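Local coordinates for cupin type-2 domain-containing protein (Neisseria meningitidis, PDB 2I45) that is of unknown function but forms a dimer of small cupin beta-barrels, a fold whose relatives often bind a metal ion or small ligand inside the barrel, at residues B[49-54]-B[74-79]; B[57-62]-B[93-98]; B[19-24]-B[32-37]; B[62-67]-B[82-87]. All coordinates share one frame; numbering follows the deposited sequence.

Interaction 1 of 4, residues B[49-54]-B[74-79]; sequences DKVLFA and GEMAVV
G74 enters the contact at its end, its N 2.8 Å from A54 O in a hydrogen bond. Its phi of 113° is one that glycine adopts readily, which suits the turn into the strand. E75 accepts A54 N through its carbonyl oxygen, and the same carbonyl sits at the edge of the F53 ring, while its carboxylate leads away to R72 N and to N7 of the second subunit. M76, present as selenomethionine, supplies the main side-chain contact. Its CG rests on F53 CB at 3.5 Å, and its CE lies over the ring face, 3.9 Å from the F53 ring centroid, with selenium oblique to the ring in a Met-aromatic contact. With F53 CG anti to the backbone N (chi1 165°), the ring lies under M76 CE. A77 exchanges both backbone bonds with L52, its small methyl pointing to M69 and I71. V78 pairs with V51 in a non-hydrogen-bonded pair, CA to CA 4.3 Å. V79 makes two bonds to K50, the shorter 2.8 Å from V79 N to K50 O, and sets CG2 against L52 CD2. L52, A77 and V79 face the barrel interior, whereas V51, F53 and V78 pack toward the second subunit, M76 being on the same face and F53 meeting its counterpart. Strand 50-56 runs between 75-79 and 92-99, and E75 and M76 pair with a strand of the second subunit, extending the sheet.

Interaction 2 of 4, residues B[57-62]-B[93-98]; sequences GDMAVD and CSLVLI
M59, a selenomethionine, and C93 carry this contact between them, with L95 behind, and no hydrogen bond crosses it. The first torsion of M59 (chi1 58°) puts CG in the crowded position between the backbone N and the carbonyl carbon, and from there it meets the thiol, with M59 CG 3.5 Å from C93 SG. The selenium goes on to L95, lying 3.8 Å from L95 CD2 and slightly farther from the other methyl. The M59 and L95 side chains cross at about a right angle, with the selenium near both branches of the leucine. C93 holds SG anti to its own backbone N (chi1 -173°), alongside M59 and beside G57 O, with C93 SG and G57 O 3.6 Å apart. C93 CB packs against D58 O at 3.5 Å, a carbonyl that also accepts S89 OG. A small, weakly polar thiol suits this close approach of backbone and side chains. G57 takes a positive phi, easily reached without a side chain, and D58 turns its carboxylate outward to E73 N. Strand 59-63 belongs to one sheet and 92-99 to the other, and the side chains meeting between them, with L95 also packed on L52 and L36, are characteristic of the apolar filling between the two facing antiparallel sheets of a cupin barrel.

Interaction 3 of 4, residues B[19-24]-B[32-37]; sequences WQPEII and HLVKLL
L36 is the bump that fits under the indole face of W19: its CD1 lies over the six-membered ring, 3.7 Å from the W19 ring centroid and 14° off the normal. The indole starts out pointing away from strand 32-37, and chi1 of -74° with chi2 of 69° folds its flat face back over the leucine. At the ring's edge, L37 O receives a weak bond from W19 NE1. The next bump is V34, which lies alongside P21 against the flank of its ring: CG1 sits 3.8 Å from P21 CD, and CG2 is equally close to P21 CB. The rigid proline gives the valine a firm, flat flank just before the pairing begins. E22 and L33 then exchange two short backbone bonds, 2.7 Å both for E22 N to L33 O and for L33 N to E22 O. I23 and H32 point the same way, with I23 CG1 3.8 Å from the centroid of the imidazole and over its face; H32 NE2 is held by Q30. I24 CD1 nestles beside L33 CD1. Helix 8-13 packs H11 and L12 against L33, and H11 also against I24. Strand 22-26 is the outermost strand of the sheet in this chain, and 29-37 joins it to 92-99.

Interaction 4 of 4, residues B[62-67]-B[82-87]; sequences DFADGG and SVSHRP
D62 and R86 form the tight end of the contact. R86 NE points at D62 OD2 from 2.7 Å in a fairly straight salt-bridge bond (155° at the hydrogen). The carboxylate uses the anti lone pair of OD2, and the oxygen lies near the guanidinium plane, although the two flat groups stand almost perpendicular (85°). A bend at chi3 of R86 folds the guanidinium back onto the aspartate, and NH2 adds a weak second bond to the same oxygen. D62 OD1 is engaged by R88, so the acid sits between two positive charges, which would probably stabilise its anionic form. Beneath the side chains, R86 N meets D62 O at 2.8 Å, with a longer return bond. On the other face, V83 CG1 abuts the edge of the F63 ring, 3.4 Å from F63 CD1. The chain opens beyond F63. A64 N reaches S84 O by a weak 3.3 Å bond, its methyl only brushes S84, and D65 and G66 lie at the surface in a type I turn from F63 to G66. G66 N bonds F63 O, F63 N bonds G67 O, and an Asx turn from D65 OD1 to G67 N (2.9 Å) adds to this; G66, at positive phi, needs no room for a side chain. The rotation of the H85 ring is fixed by ND1, which bonds V83 O nearly in the ring plane (3.0 Å, 167°). H85 probably corresponds to the histidine of the second cupin motif, which binds metal in many relatives; H43, to which its backbone bonds, probably belongs to the first.

How the interactions relate
Interactions 1 and 2 are buried, interaction 3 is partly buried, and interaction 4 lies at the surface. Interactions 1 and 3 pair strands at the two ends of one five-stranded sheet, on opposite sides of the chain's centre; strand 92-99, used by interaction 2, bonds to both through V96 with F53 and C93 with L36. Interaction 2 joins that sheet to the smaller one across the barrel without hydrogen bonds, by side-chain packing with two backbone carbonyls against C93, whereas interaction 4, sharing D62 with it, pairs strands within the smaller sheet and adds a salt bridge suited to the surface. H85 links it to interaction 1 by packing on V79.

Interaction 1 of 4, residues B[49-54]-B[74-79]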
loop_
_atom_site.group_PDB
_atom_site.type_symbol
_atom_site.label_atom_id
_atom_site.label_comp_id
_atom_site.label_asym_id
_atom_site.label_seq_id
_atom_site.Cartn_x
_atom_site.Cartn_y
_atom_site.Cartn_z
ATOM N N ASP B 49 4.967 11.667 -5.803
ATOM C CA ASP B 49 4.305 10.545 -6.479
ATOM C C ASP B 49 3.326 9.958 -5.534
ATOM O O ASP B 49 3.479 10.162 -4.349
ATOM C CB ASP B 49 5.243 9.452 -6.945
ATOM C CG ASP B 49 6.215 9.927 -7.983
ATOM O OD1 ASP B 49 7.263 9.252 -8.149
ATOM O OD2 ASP B 49 5.981 10.993 -8.610
ATOM N N LYS B 50 2.326 9.246 -6.046
ATOM C CA LYS B 50 1.287 8.649 -5.196
ATOM C C LYS B 50 1.083 7.195 -5.583
ATOM O O LYS B 50 1.099 6.848 -6.775
ATOM C CB LYS B 50 -0.042 9.433 -5.303
ATOM C CG LYS B 50 0.025 10.952 -4.840
ATOM C CD LYS B 50 -0.871 11.945 -5.769
ATOM C CE LYS B 50 0.022 12.784 -6.861
ATOM N NZ LYS B 50 -0.632 13.981 -7.496
ATOM N N VAL B 51 0.913 6.320 -4.593
ATOM C CA VAL B 51 0.678 4.939 -4.899
ATOM C C VAL B 51 -0.789 4.881 -4.653
ATOM O O VAL B 51 -1.239 5.620 -3.813
ATOM C CB VAL B 51 1.397 4.018 -3.949
ATOM C CG1 VAL B 51 0.935 2.575 -4.198
ATOM C CG2 VAL B 51 2.980 4.184 -4.075
ATOM N N LEU B 52 -1.538 4.049 -5.395
ATOM C CA LEU B 52 -2.976 3.985 -5.290
ATOM C C LEU B 52 -3.324 2.562 -5.081
ATOM O O LEU B 52 -2.847 1.684 -5.804
ATOM C CB LEU B 52 -3.683 4.413 -6.588
ATOM C CG LEU B 52 -3.634 5.740 -7.414
ATOM C CD1 LEU B 52 -5.070 6.271 -7.760
ATOM C CD2 LEU B 52 -2.819 6.801 -6.763
ATOM N N PHE B 53 -4.172 2.275 -4.104
ATOM C CA PHE B 53 -4.440 0.901 -3.902
ATOM C C PHE B 53 -5.954 0.717 -3.809
ATOM O O PHE B 53 -6.627 1.388 -3.038
ATOM C CB PHE B 53 -3.604 0.349 -2.733
ATOM C CG PHE B 53 -4.087 -0.994 -2.209
ATOM C CD1 PHE B 53 -4.215 -2.083 -3.051
ATOM C CD2 PHE B 53 -4.390 -1.156 -0.860
ATOM C CE1 PHE B 53 -4.664 -3.353 -2.591
ATOM C CE2 PHE B 53 -4.844 -2.375 -0.378
ATOM C CZ PHE B 53 -4.997 -3.506 -1.263
ATOM N N ALA B 54 -6.493 -0.172 -4.633
ATOM C CA ALA B 54 -7.924 -0.236 -4.758
ATOM C C ALA B 54 -8.314 -1.220 -3.768
ATOM O O ALA B 54 -8.368 -2.475 -4.071
ATOM C CB ALA B 54 -8.330 -0.700 -6.102
ATOM N N GLY B 74 -7.865 -4.804 -5.461
ATOM C CA GLY B 74 -6.774 -5.696 -5.040
ATOM C C GLY B 74 -5.474 -5.264 -5.691
ATOM O O GLY B 74 -4.480 -5.968 -5.538
ATOM N N GLU B 75 -5.489 -4.153 -6.440
ATOM C CA GLU B 75 -4.371 -3.855 -7.258
ATOM C C GLU B 75 -3.754 -2.503 -6.902
ATOM O O GLU B 75 -4.471 -1.569 -6.481
ATOM C CB GLU B 75 -4.774 -3.865 -8.720
ATOM C CG GLU B 75 -5.357 -5.166 -9.264
ATOM C CD GLU B 75 -5.583 -5.164 -10.800
ATOM O OE1 GLU B 75 -5.919 -4.142 -11.415
ATOM O OE2 GLU B 75 -5.436 -6.211 -11.415
HETATM N N MSE B 76 -2.439 -2.405 -7.063
HETATM C CA MSE B 76 -1.791 -1.112 -6.885
HETATM C C MSE B 76 -1.283 -0.548 -8.190
HETATM O O MSE B 76 -1.035 -1.279 -9.132
HETATM C CB MSE B 76 -0.608 -1.214 -5.968
HETATM C CG MSE B 76 -0.977 -1.094 -4.561
HETATM SE SE MSE B 76 0.486 -1.705 -3.316
HETATM C CE MSE B 76 -0.669 -1.644 -1.692
ATOM N N ALA B 77 -1.116 0.757 -8.233
ATOM C CA ALA B 77 -0.494 1.424 -9.347
ATOM C C ALA B 77 0.096 2.727 -8.818
ATOM O O ALA B 77 -0.064 3.037 -7.659
ATOM C CB ALA B 77 -1.506 1.699 -10.415
ATOM N N VAL B 78 0.802 3.488 -9.648
ATOM C CA VAL B 78 1.341 4.714 -9.137
ATOM C C VAL B 78 1.076 5.907 -10.054
ATOM O O VAL B 78 1.244 5.818 -11.253
ATOM C CB VAL B 78 2.817 4.555 -8.681
ATOM C CG1 VAL B 78 3.366 3.216 -9.108
ATOM C CG2 VAL B 78 3.707 5.732 -9.120
ATOM N N VAL B 79 0.617 7.017 -9.500
ATOM C CA VAL B 79 0.448 8.173 -10.327
ATOM C C VAL B 79 1.543 9.158 -10.079
ATOM O O VAL B 79 1.616 9.741 -9.032
ATOM C CB VAL B 79 -0.875 8.823 -10.129
ATOM C CG1 VAL B 79 -0.876 10.195 -10.835
ATOM C CG2 VAL B 79 -1.906 7.929 -10.692
#

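Interaction 2 of 4, residues B[57-62]-B[93-98]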
loop_
_atom_site.group_PDB
_atom_site.type_symbol
_atom_site.label_atom_id
_atom_site.label_comp_id
_atom_site.label_asym_id
_atom_site.label_seq_id
_atom_site.Cartn_x
_atom_site.Cartn_y
_atom_site.Cartn_z
ATOM N N GLY B 57 -13.746 -2.455 -4.550
ATOM C CA GLY B 57 -14.264 -1.963 -5.835
ATOM C C GLY B 57 -13.246 -1.634 -6.912
ATOM O O GLY B 57 -12.056 -1.566 -6.645
ATOM N N ASP B 58 -13.691 -1.383 -8.144
ATOM C CA ASP B 58 -12.722 -1.022 -9.220
ATOM C C ASP B 58 -12.708 0.454 -9.591
ATOM O O ASP B 58 -13.627 1.160 -9.324
ATOM C CB ASP B 58 -12.924 -1.894 -10.463
ATOM C CG ASP B 58 -13.230 -3.337 -10.099
ATOM O OD1 ASP B 58 -12.896 -3.723 -8.956
ATOM O OD2 ASP B 58 -13.829 -4.083 -10.920
HETATM N N MSE B 59 -11.637 0.926 -10.180
HETATM C CA MSE B 59 -11.563 2.293 -10.613
HETATM C C MSE B 59 -10.682 2.353 -11.880
HETATM O O MSE B 59 -10.120 1.344 -12.319
HETATM C CB MSE B 59 -11.116 3.223 -9.465
HETATM C CG MSE B 59 -9.820 2.892 -8.878
HETATM SE SE MSE B 59 -8.903 4.363 -7.873
HETATM C CE MSE B 59 -8.668 5.579 -9.342
ATOM N N ALA B 60 -10.637 3.503 -12.528
ATOM C CA ALA B 60 -9.661 3.745 -13.611
ATOM C C ALA B 60 -8.980 5.103 -13.469
ATOM O O ALA B 60 -9.425 5.945 -12.687
ATOM C CB ALA B 60 -10.310 3.641 -14.988
ATOM N N VAL B 61 -7.930 5.319 -14.246
ATOM C CA VAL B 61 -7.312 6.623 -14.291
ATOM C C VAL B 61 -6.986 6.894 -15.729
ATOM O O VAL B 61 -6.235 6.128 -16.350
ATOM C CB VAL B 61 -6.032 6.693 -13.470
ATOM C CG1 VAL B 61 -5.461 8.149 -13.528
ATOM C CG2 VAL B 61 -6.294 6.296 -12.047
ATOM N N ASP B 62 -7.607 7.932 -16.283
ATOM C CA ASP B 62 -7.192 8.506 -17.572
ATOM C C ASP B 62 -5.955 9.399 -17.416
ATOM O O ASP B 62 -5.875 10.176 -16.458
ATOM C CB ASP B 62 -8.333 9.336 -18.104
ATOM C CG ASP B 62 -9.572 8.505 -18.342
ATOM O OD1 ASP B 62 -9.405 7.302 -18.675
ATOM O OD2 ASP B 62 -10.711 9.050 -18.220
ATOM N N CYS B 93 -15.347 3.061 -5.629
ATOM C CA CYS B 93 -14.092 2.476 -5.230
ATOM C C CYS B 93 -13.631 3.114 -3.944
ATOM O O CYS B 93 -13.597 4.383 -3.848
ATOM C CB CYS B 93 -13.001 2.820 -6.251
ATOM S SG CYS B 93 -11.429 1.950 -5.939
ATOM N N SER B 94 -13.214 2.260 -2.993
ATOM C CA SER B 94 -12.451 2.703 -1.835
ATOM C C SER B 94 -10.970 2.532 -2.059
ATOM O O SER B 94 -10.526 1.444 -2.413
ATOM C CB SER B 94 -12.866 1.912 -0.624
ATOM O OG SER B 94 -14.270 2.016 -0.497
ATOM N N LEU B 95 -10.212 3.591 -1.789
ATOM C CA LEU B 95 -8.857 3.679 -2.272
ATOM C C LEU B 95 -7.901 4.323 -1.281
ATOM O O LEU B 95 -8.211 5.370 -0.720
ATOM C CB LEU B 95 -8.887 4.539 -3.537
ATOM C CG LEU B 95 -7.688 5.451 -3.923
ATOM C CD1 LEU B 95 -6.573 4.691 -4.630
ATOM C CD2 LEU B 95 -8.103 6.540 -4.880
ATOM N N VAL B 96 -6.720 3.729 -1.117
ATOM C CA VAL B 96 -5.656 4.376 -0.380
ATOM C C VAL B 96 -4.646 5.018 -1.303
ATOM O O VAL B 96 -4.093 4.370 -2.210
ATOM C CB VAL B 96 -4.866 3.417 0.522
ATOM C CG1 VAL B 96 -3.816 4.242 1.314
ATOM C CG2 VAL B 96 -5.772 2.688 1.424
ATOM N N LEU B 97 -4.403 6.287 -1.071
ATOM C CA LEU B 97 -3.235 6.911 -1.653
ATOM C C LEU B 97 -2.092 6.956 -0.672
ATOM O O LEU B 97 -2.352 7.159 0.516
ATOM C CB LEU B 97 -3.544 8.353 -2.041
ATOM C CG LEU B 97 -3.815 8.592 -3.525
ATOM C CD1 LEU B 97 -5.278 8.311 -3.848
ATOM C CD2 LEU B 97 -3.411 10.014 -3.937
ATOM N N ILE B 98 -0.850 6.837 -1.161
ATOM C CA ILE B 98 0.333 6.941 -0.311
ATOM C C ILE B 98 1.406 7.913 -0.853
ATOM O O ILE B 98 1.731 7.903 -2.025
ATOM C CB ILE B 98 0.980 5.538 -0.049
ATOM C CG1 ILE B 98 -0.010 4.624 0.630
ATOM C CG2 ILE B 98 2.165 5.632 0.830
ATOM C CD1 ILE B 98 -0.517 3.493 -0.228
#

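Interaction 3 of 4, residues B[19-24]-B[32-37]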
loop_
_atom_site.group_PDB
_atom_site.type_symbol
_atom_site.label_atom_id
_atom_site.label_comp_id
_atom_site.label_asym_id
_atom_site.label_seq_id
_atom_site.Cartn_x
_atom_site.Cartn_y
_atom_site.Cartn_z
ATOM N N TRP B 19 -16.084 12.438 -1.941
ATOM C CA TRP B 19 -14.781 12.754 -2.495
ATOM C C TRP B 19 -14.181 13.435 -1.335
ATOM O O TRP B 19 -13.705 14.563 -1.431
ATOM C CB TRP B 19 -14.871 13.579 -3.800
ATOM C CG TRP B 19 -15.316 12.701 -4.971
ATOM C CD1 TRP B 19 -16.586 12.115 -5.159
ATOM C CD2 TRP B 19 -14.513 12.253 -6.069
ATOM N NE1 TRP B 19 -16.587 11.346 -6.310
ATOM C CE2 TRP B 19 -15.344 11.413 -6.892
ATOM C CE3 TRP B 19 -13.199 12.469 -6.439
ATOM C CZ2 TRP B 19 -14.887 10.814 -8.060
ATOM C CZ3 TRP B 19 -12.728 11.850 -7.596
ATOM C CH2 TRP B 19 -13.577 11.023 -8.398
ATOM N N GLN B 20 -14.281 12.745 -0.192
ATOM C CA GLN B 20 -13.840 13.326 1.080
ATOM C C GLN B 20 -12.768 12.524 1.798
ATOM O O GLN B 20 -13.034 11.743 2.690
ATOM C CB GLN B 20 -15.025 13.752 1.921
ATOM C CG GLN B 20 -15.481 15.078 1.418
ATOM C CD GLN B 20 -16.947 15.356 1.661
ATOM O OE1 GLN B 20 -17.606 16.047 0.860
ATOM N NE2 GLN B 20 -17.471 14.852 2.777
ATOM N N PRO B 21 -11.510 12.750 1.389
ATOM C CA PRO B 21 -10.402 11.962 1.891
ATOM C C PRO B 21 -10.286 12.170 3.369
ATOM O O PRO B 21 -10.413 13.301 3.822
ATOM C CB PRO B 21 -9.185 12.595 1.191
ATOM C CG PRO B 21 -9.619 14.000 0.876
ATOM C CD PRO B 21 -11.045 13.814 0.469
ATOM N N GLU B 22 -10.107 11.089 4.111
ATOM C CA GLU B 22 -9.527 11.162 5.429
ATOM C C GLU B 22 -8.020 10.973 5.211
ATOM O O GLU B 22 -7.605 10.178 4.364
ATOM C CB GLU B 22 -10.096 10.067 6.332
ATOM C CG GLU B 22 -9.606 10.128 7.804
ATOM C CD GLU B 22 -10.040 8.959 8.736
ATOM O OE1 GLU B 22 -10.338 7.779 8.305
ATOM O OE2 GLU B 22 -10.060 9.275 9.952
ATOM N N ILE B 23 -7.209 11.713 5.945
ATOM C CA ILE B 23 -5.756 11.674 5.812
ATOM C C ILE B 23 -5.092 11.231 7.110
ATOM O O ILE B 23 -5.332 11.858 8.144
ATOM C CB ILE B 23 -5.208 13.087 5.600
ATOM C CG1 ILE B 23 -5.615 13.611 4.220
ATOM C CG2 ILE B 23 -3.716 13.115 5.841
ATOM C CD1 ILE B 23 -5.711 15.185 4.139
ATOM N N ILE B 24 -4.230 10.205 7.049
ATOM C CA ILE B 24 -3.458 9.752 8.220
ATOM C C ILE B 24 -1.929 9.939 8.024
ATOM O O ILE B 24 -1.397 9.658 6.914
ATOM C CB ILE B 24 -3.779 8.273 8.528
ATOM C CG1 ILE B 24 -5.298 8.018 8.454
ATOM C CG2 ILE B 24 -3.256 7.862 9.869
ATOM C CD1 ILE B 24 -5.660 6.601 8.587
ATOM N N HIS B 32 -4.062 8.882 2.320
ATOM C CA HIS B 32 -5.360 9.417 2.019
ATOM C C HIS B 32 -6.336 8.227 1.824
ATOM O O HIS B 32 -6.050 7.276 1.061
ATOM C CB HIS B 32 -5.258 10.259 0.765
ATOM C CG HIS B 32 -4.463 11.522 0.929
ATOM N ND1 HIS B 32 -4.996 12.772 0.689
ATOM C CD2 HIS B 32 -3.179 11.731 1.312
ATOM C CE1 HIS B 32 -4.071 13.696 0.913
ATOM N NE2 HIS B 32 -2.956 13.090 1.291
ATOM N N LEU B 33 -7.451 8.244 2.547
ATOM C CA LEU B 33 -8.513 7.229 2.326
ATOM C C LEU B 33 -9.718 8.016 1.858
ATOM O O LEU B 33 -10.116 8.970 2.514
ATOM C CB LEU B 33 -8.873 6.410 3.575
ATOM C CG LEU B 33 -7.750 5.830 4.450
ATOM C CD1 LEU B 33 -8.182 5.355 5.806
ATOM C CD2 LEU B 33 -7.062 4.768 3.754
ATOM N N VAL B 34 -10.262 7.627 0.704
ATOM C CA VAL B 34 -11.307 8.392 0.044
ATOM C C VAL B 34 -12.124 7.421 -0.704
ATOM O O VAL B 34 -11.618 6.383 -1.095
ATOM C CB VAL B 34 -10.783 9.210 -1.096
ATOM C CG1 VAL B 34 -11.584 10.494 -1.215
ATOM C CG2 VAL B 34 -9.331 9.412 -0.956
ATOM N N LYS B 35 -13.371 7.769 -0.977
ATOM C CA LYS B 35 -14.172 6.887 -1.774
ATOM C C LYS B 35 -14.508 7.646 -3.016
ATOM O O LYS B 35 -14.731 8.793 -2.927
ATOM C CB LYS B 35 -15.389 6.462 -0.992
ATOM C CG LYS B 35 -15.026 5.563 0.197
ATOM C CD LYS B 35 -16.282 4.862 0.844
ATOM C CE LYS B 35 -15.886 4.067 2.071
ATOM N NZ LYS B 35 -17.024 3.318 2.743
ATOM N N LEU B 36 -14.521 6.967 -4.169
ATOM C CA LEU B 36 -14.723 7.501 -5.524
ATOM C C LEU B 36 -15.945 6.921 -6.235
ATOM O O LEU B 36 -16.184 5.687 -6.182
ATOM C CB LEU B 36 -13.533 7.085 -6.364
ATOM C CG LEU B 36 -12.437 8.120 -6.497
ATOM C CD1 LEU B 36 -12.200 9.049 -5.260
ATOM C CD2 LEU B 36 -11.182 7.432 -6.908
ATOM N N LEU B 37 -16.685 7.811 -6.918
ATOM C CA LEU B 37 -17.826 7.473 -7.747
ATOM C C LEU B 37 -17.876 8.508 -8.893
ATOM O O LEU B 37 -17.481 9.649 -8.685
ATOM C CB LEU B 37 -19.088 7.493 -6.915
ATOM C CG LEU B 37 -20.317 6.862 -7.603
ATOM C CD1 LEU B 37 -20.046 5.489 -8.163
ATOM C CD2 LEU B 37 -21.501 6.750 -6.670
#

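Interaction 4 of 4, residues B[62-67]-B[82-87]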
loop_
_atom_site.group_PDB
_atom_site.type_symbol
_atom_site.label_atom_id
_atom_site.label_comp_id
_atom_site.label_asym_id
_atom_site.label_seq_id
_atom_site.Cartn_x
_atom_site.Cartn_y
_atom_site.Cartn_z
ATOM N N ASP B 62 -7.607 7.932 -16.283
ATOM C CA ASP B 62 -7.192 8.506 -17.572
ATOM C C ASP B 62 -5.955 9.399 -17.416
ATOM O O ASP B 62 -5.875 10.176 -16.458
ATOM C CB ASP B 62 -8.333 9.336 -18.104
ATOM C CG ASP B 62 -9.572 8.505 -18.342
ATOM O OD1 ASP B 62 -9.405 7.302 -18.675
ATOM O OD2 ASP B 62 -10.711 9.050 -18.220
ATOM N N PHE B 63 -5.012 9.281 -18.350
ATOM C CA PHE B 63 -3.921 10.267 -18.474
ATOM C C PHE B 63 -3.947 11.244 -19.691
ATOM O O PHE B 63 -4.595 10.974 -20.722
ATOM C CB PHE B 63 -2.592 9.564 -18.484
ATOM C CG PHE B 63 -2.355 8.726 -17.278
ATOM C CD1 PHE B 63 -1.707 9.245 -16.181
ATOM C CD2 PHE B 63 -2.766 7.395 -17.248
ATOM C CE1 PHE B 63 -1.445 8.427 -15.035
ATOM C CE2 PHE B 63 -2.542 6.589 -16.108
ATOM C CZ PHE B 63 -1.879 7.117 -15.005
ATOM N N ALA B 64 -3.162 12.326 -19.563
ATOM C CA ALA B 64 -3.127 13.443 -20.516
ATOM C C ALA B 64 -2.560 13.012 -21.848
ATOM O O ALA B 64 -2.804 13.625 -22.879
ATOM C CB ALA B 64 -2.343 14.661 -19.950
ATOM N N ASP B 65 -1.847 11.911 -21.834
ATOM C CA ASP B 65 -1.252 11.382 -23.052
ATOM C C ASP B 65 -2.151 10.335 -23.744
ATOM O O ASP B 65 -1.721 9.661 -24.701
ATOM C CB ASP B 65 0.145 10.838 -22.753
ATOM C CG ASP B 65 0.127 9.483 -22.030
ATOM O OD1 ASP B 65 -0.968 8.829 -21.889
ATOM O OD2 ASP B 65 1.259 9.055 -21.634
ATOM N N GLY B 66 -3.389 10.197 -23.276
ATOM C CA GLY B 66 -4.283 9.294 -23.968
ATOM C C GLY B 66 -4.429 7.947 -23.328
ATOM O O GLY B 66 -5.472 7.364 -23.405
ATOM N N GLY B 67 -3.381 7.465 -22.674
ATOM C CA GLY B 67 -3.472 6.253 -21.891
ATOM C C GLY B 67 -4.548 6.305 -20.790
ATOM O O GLY B 67 -4.924 7.377 -20.224
ATOM N N SER B 82 2.974 15.412 -11.436
ATOM C CA SER B 82 3.107 16.255 -12.666
ATOM C C SER B 82 2.719 15.593 -13.992
ATOM O O SER B 82 3.338 15.790 -15.085
ATOM C CB SER B 82 4.547 16.723 -12.718
ATOM O OG SER B 82 5.126 16.736 -11.359
ATOM N N VAL B 83 1.686 14.800 -13.829
ATOM C CA VAL B 83 1.057 14.088 -14.859
ATOM C C VAL B 83 -0.376 14.443 -14.519
ATOM O O VAL B 83 -0.864 14.115 -13.441
ATOM C CB VAL B 83 1.434 12.616 -14.657
ATOM C CG1 VAL B 83 0.224 11.650 -14.814
ATOM C CG2 VAL B 83 2.594 12.262 -15.568
ATOM N N SER B 84 -1.049 15.156 -15.399
ATOM C CA SER B 84 -2.460 15.411 -15.229
ATOM C C SER B 84 -3.238 14.133 -15.526
ATOM O O SER B 84 -2.968 13.487 -16.524
ATOM C CB SER B 84 -2.842 16.533 -16.166
ATOM O OG SER B 84 -4.066 16.301 -16.871
ATOM N N HIS B 85 -4.176 13.764 -14.647
ATOM C CA HIS B 85 -4.902 12.547 -14.776
ATOM C C HIS B 85 -6.275 12.755 -14.234
ATOM O O HIS B 85 -6.562 13.694 -13.484
ATOM C CB HIS B 85 -4.264 11.453 -13.945
ATOM C CG HIS B 85 -4.108 11.821 -12.498
ATOM N ND1 HIS B 85 -3.151 12.721 -12.058
ATOM C CD2 HIS B 85 -4.798 11.440 -11.395
ATOM C CE1 HIS B 85 -3.255 12.863 -10.745
ATOM N NE2 HIS B 85 -4.252 12.107 -10.327
ATOM N N ARG B 86 -7.135 11.835 -14.616
ATOM C CA ARG B 86 -8.523 11.924 -14.282
ATOM C C ARG B 86 -8.940 10.635 -13.580
ATOM O O ARG B 86 -9.262 9.651 -14.223
ATOM C CB ARG B 86 -9.393 12.236 -15.504
ATOM C CG ARG B 86 -10.856 11.775 -15.328
ATOM C CD ARG B 86 -11.819 12.171 -16.455
ATOM N NE ARG B 86 -11.457 11.581 -17.736
ATOM C CZ ARG B 86 -11.737 12.166 -18.897
ATOM N NH1 ARG B 86 -12.423 13.336 -18.941
ATOM N NH2 ARG B 86 -11.314 11.607 -20.021
ATOM N N PRO B 87 -8.917 10.642 -12.250
ATOM C CA PRO B 87 -9.293 9.487 -11.444
ATOM C C PRO B 87 -10.775 9.283 -11.517
ATOM O O PRO B 87 -11.466 10.259 -11.574
ATOM C CB PRO B 87 -8.945 9.932 -10.027
ATOM C CG PRO B 87 -8.784 11.416 -10.052
ATOM C CD PRO B 87 -8.496 11.814 -11.459
#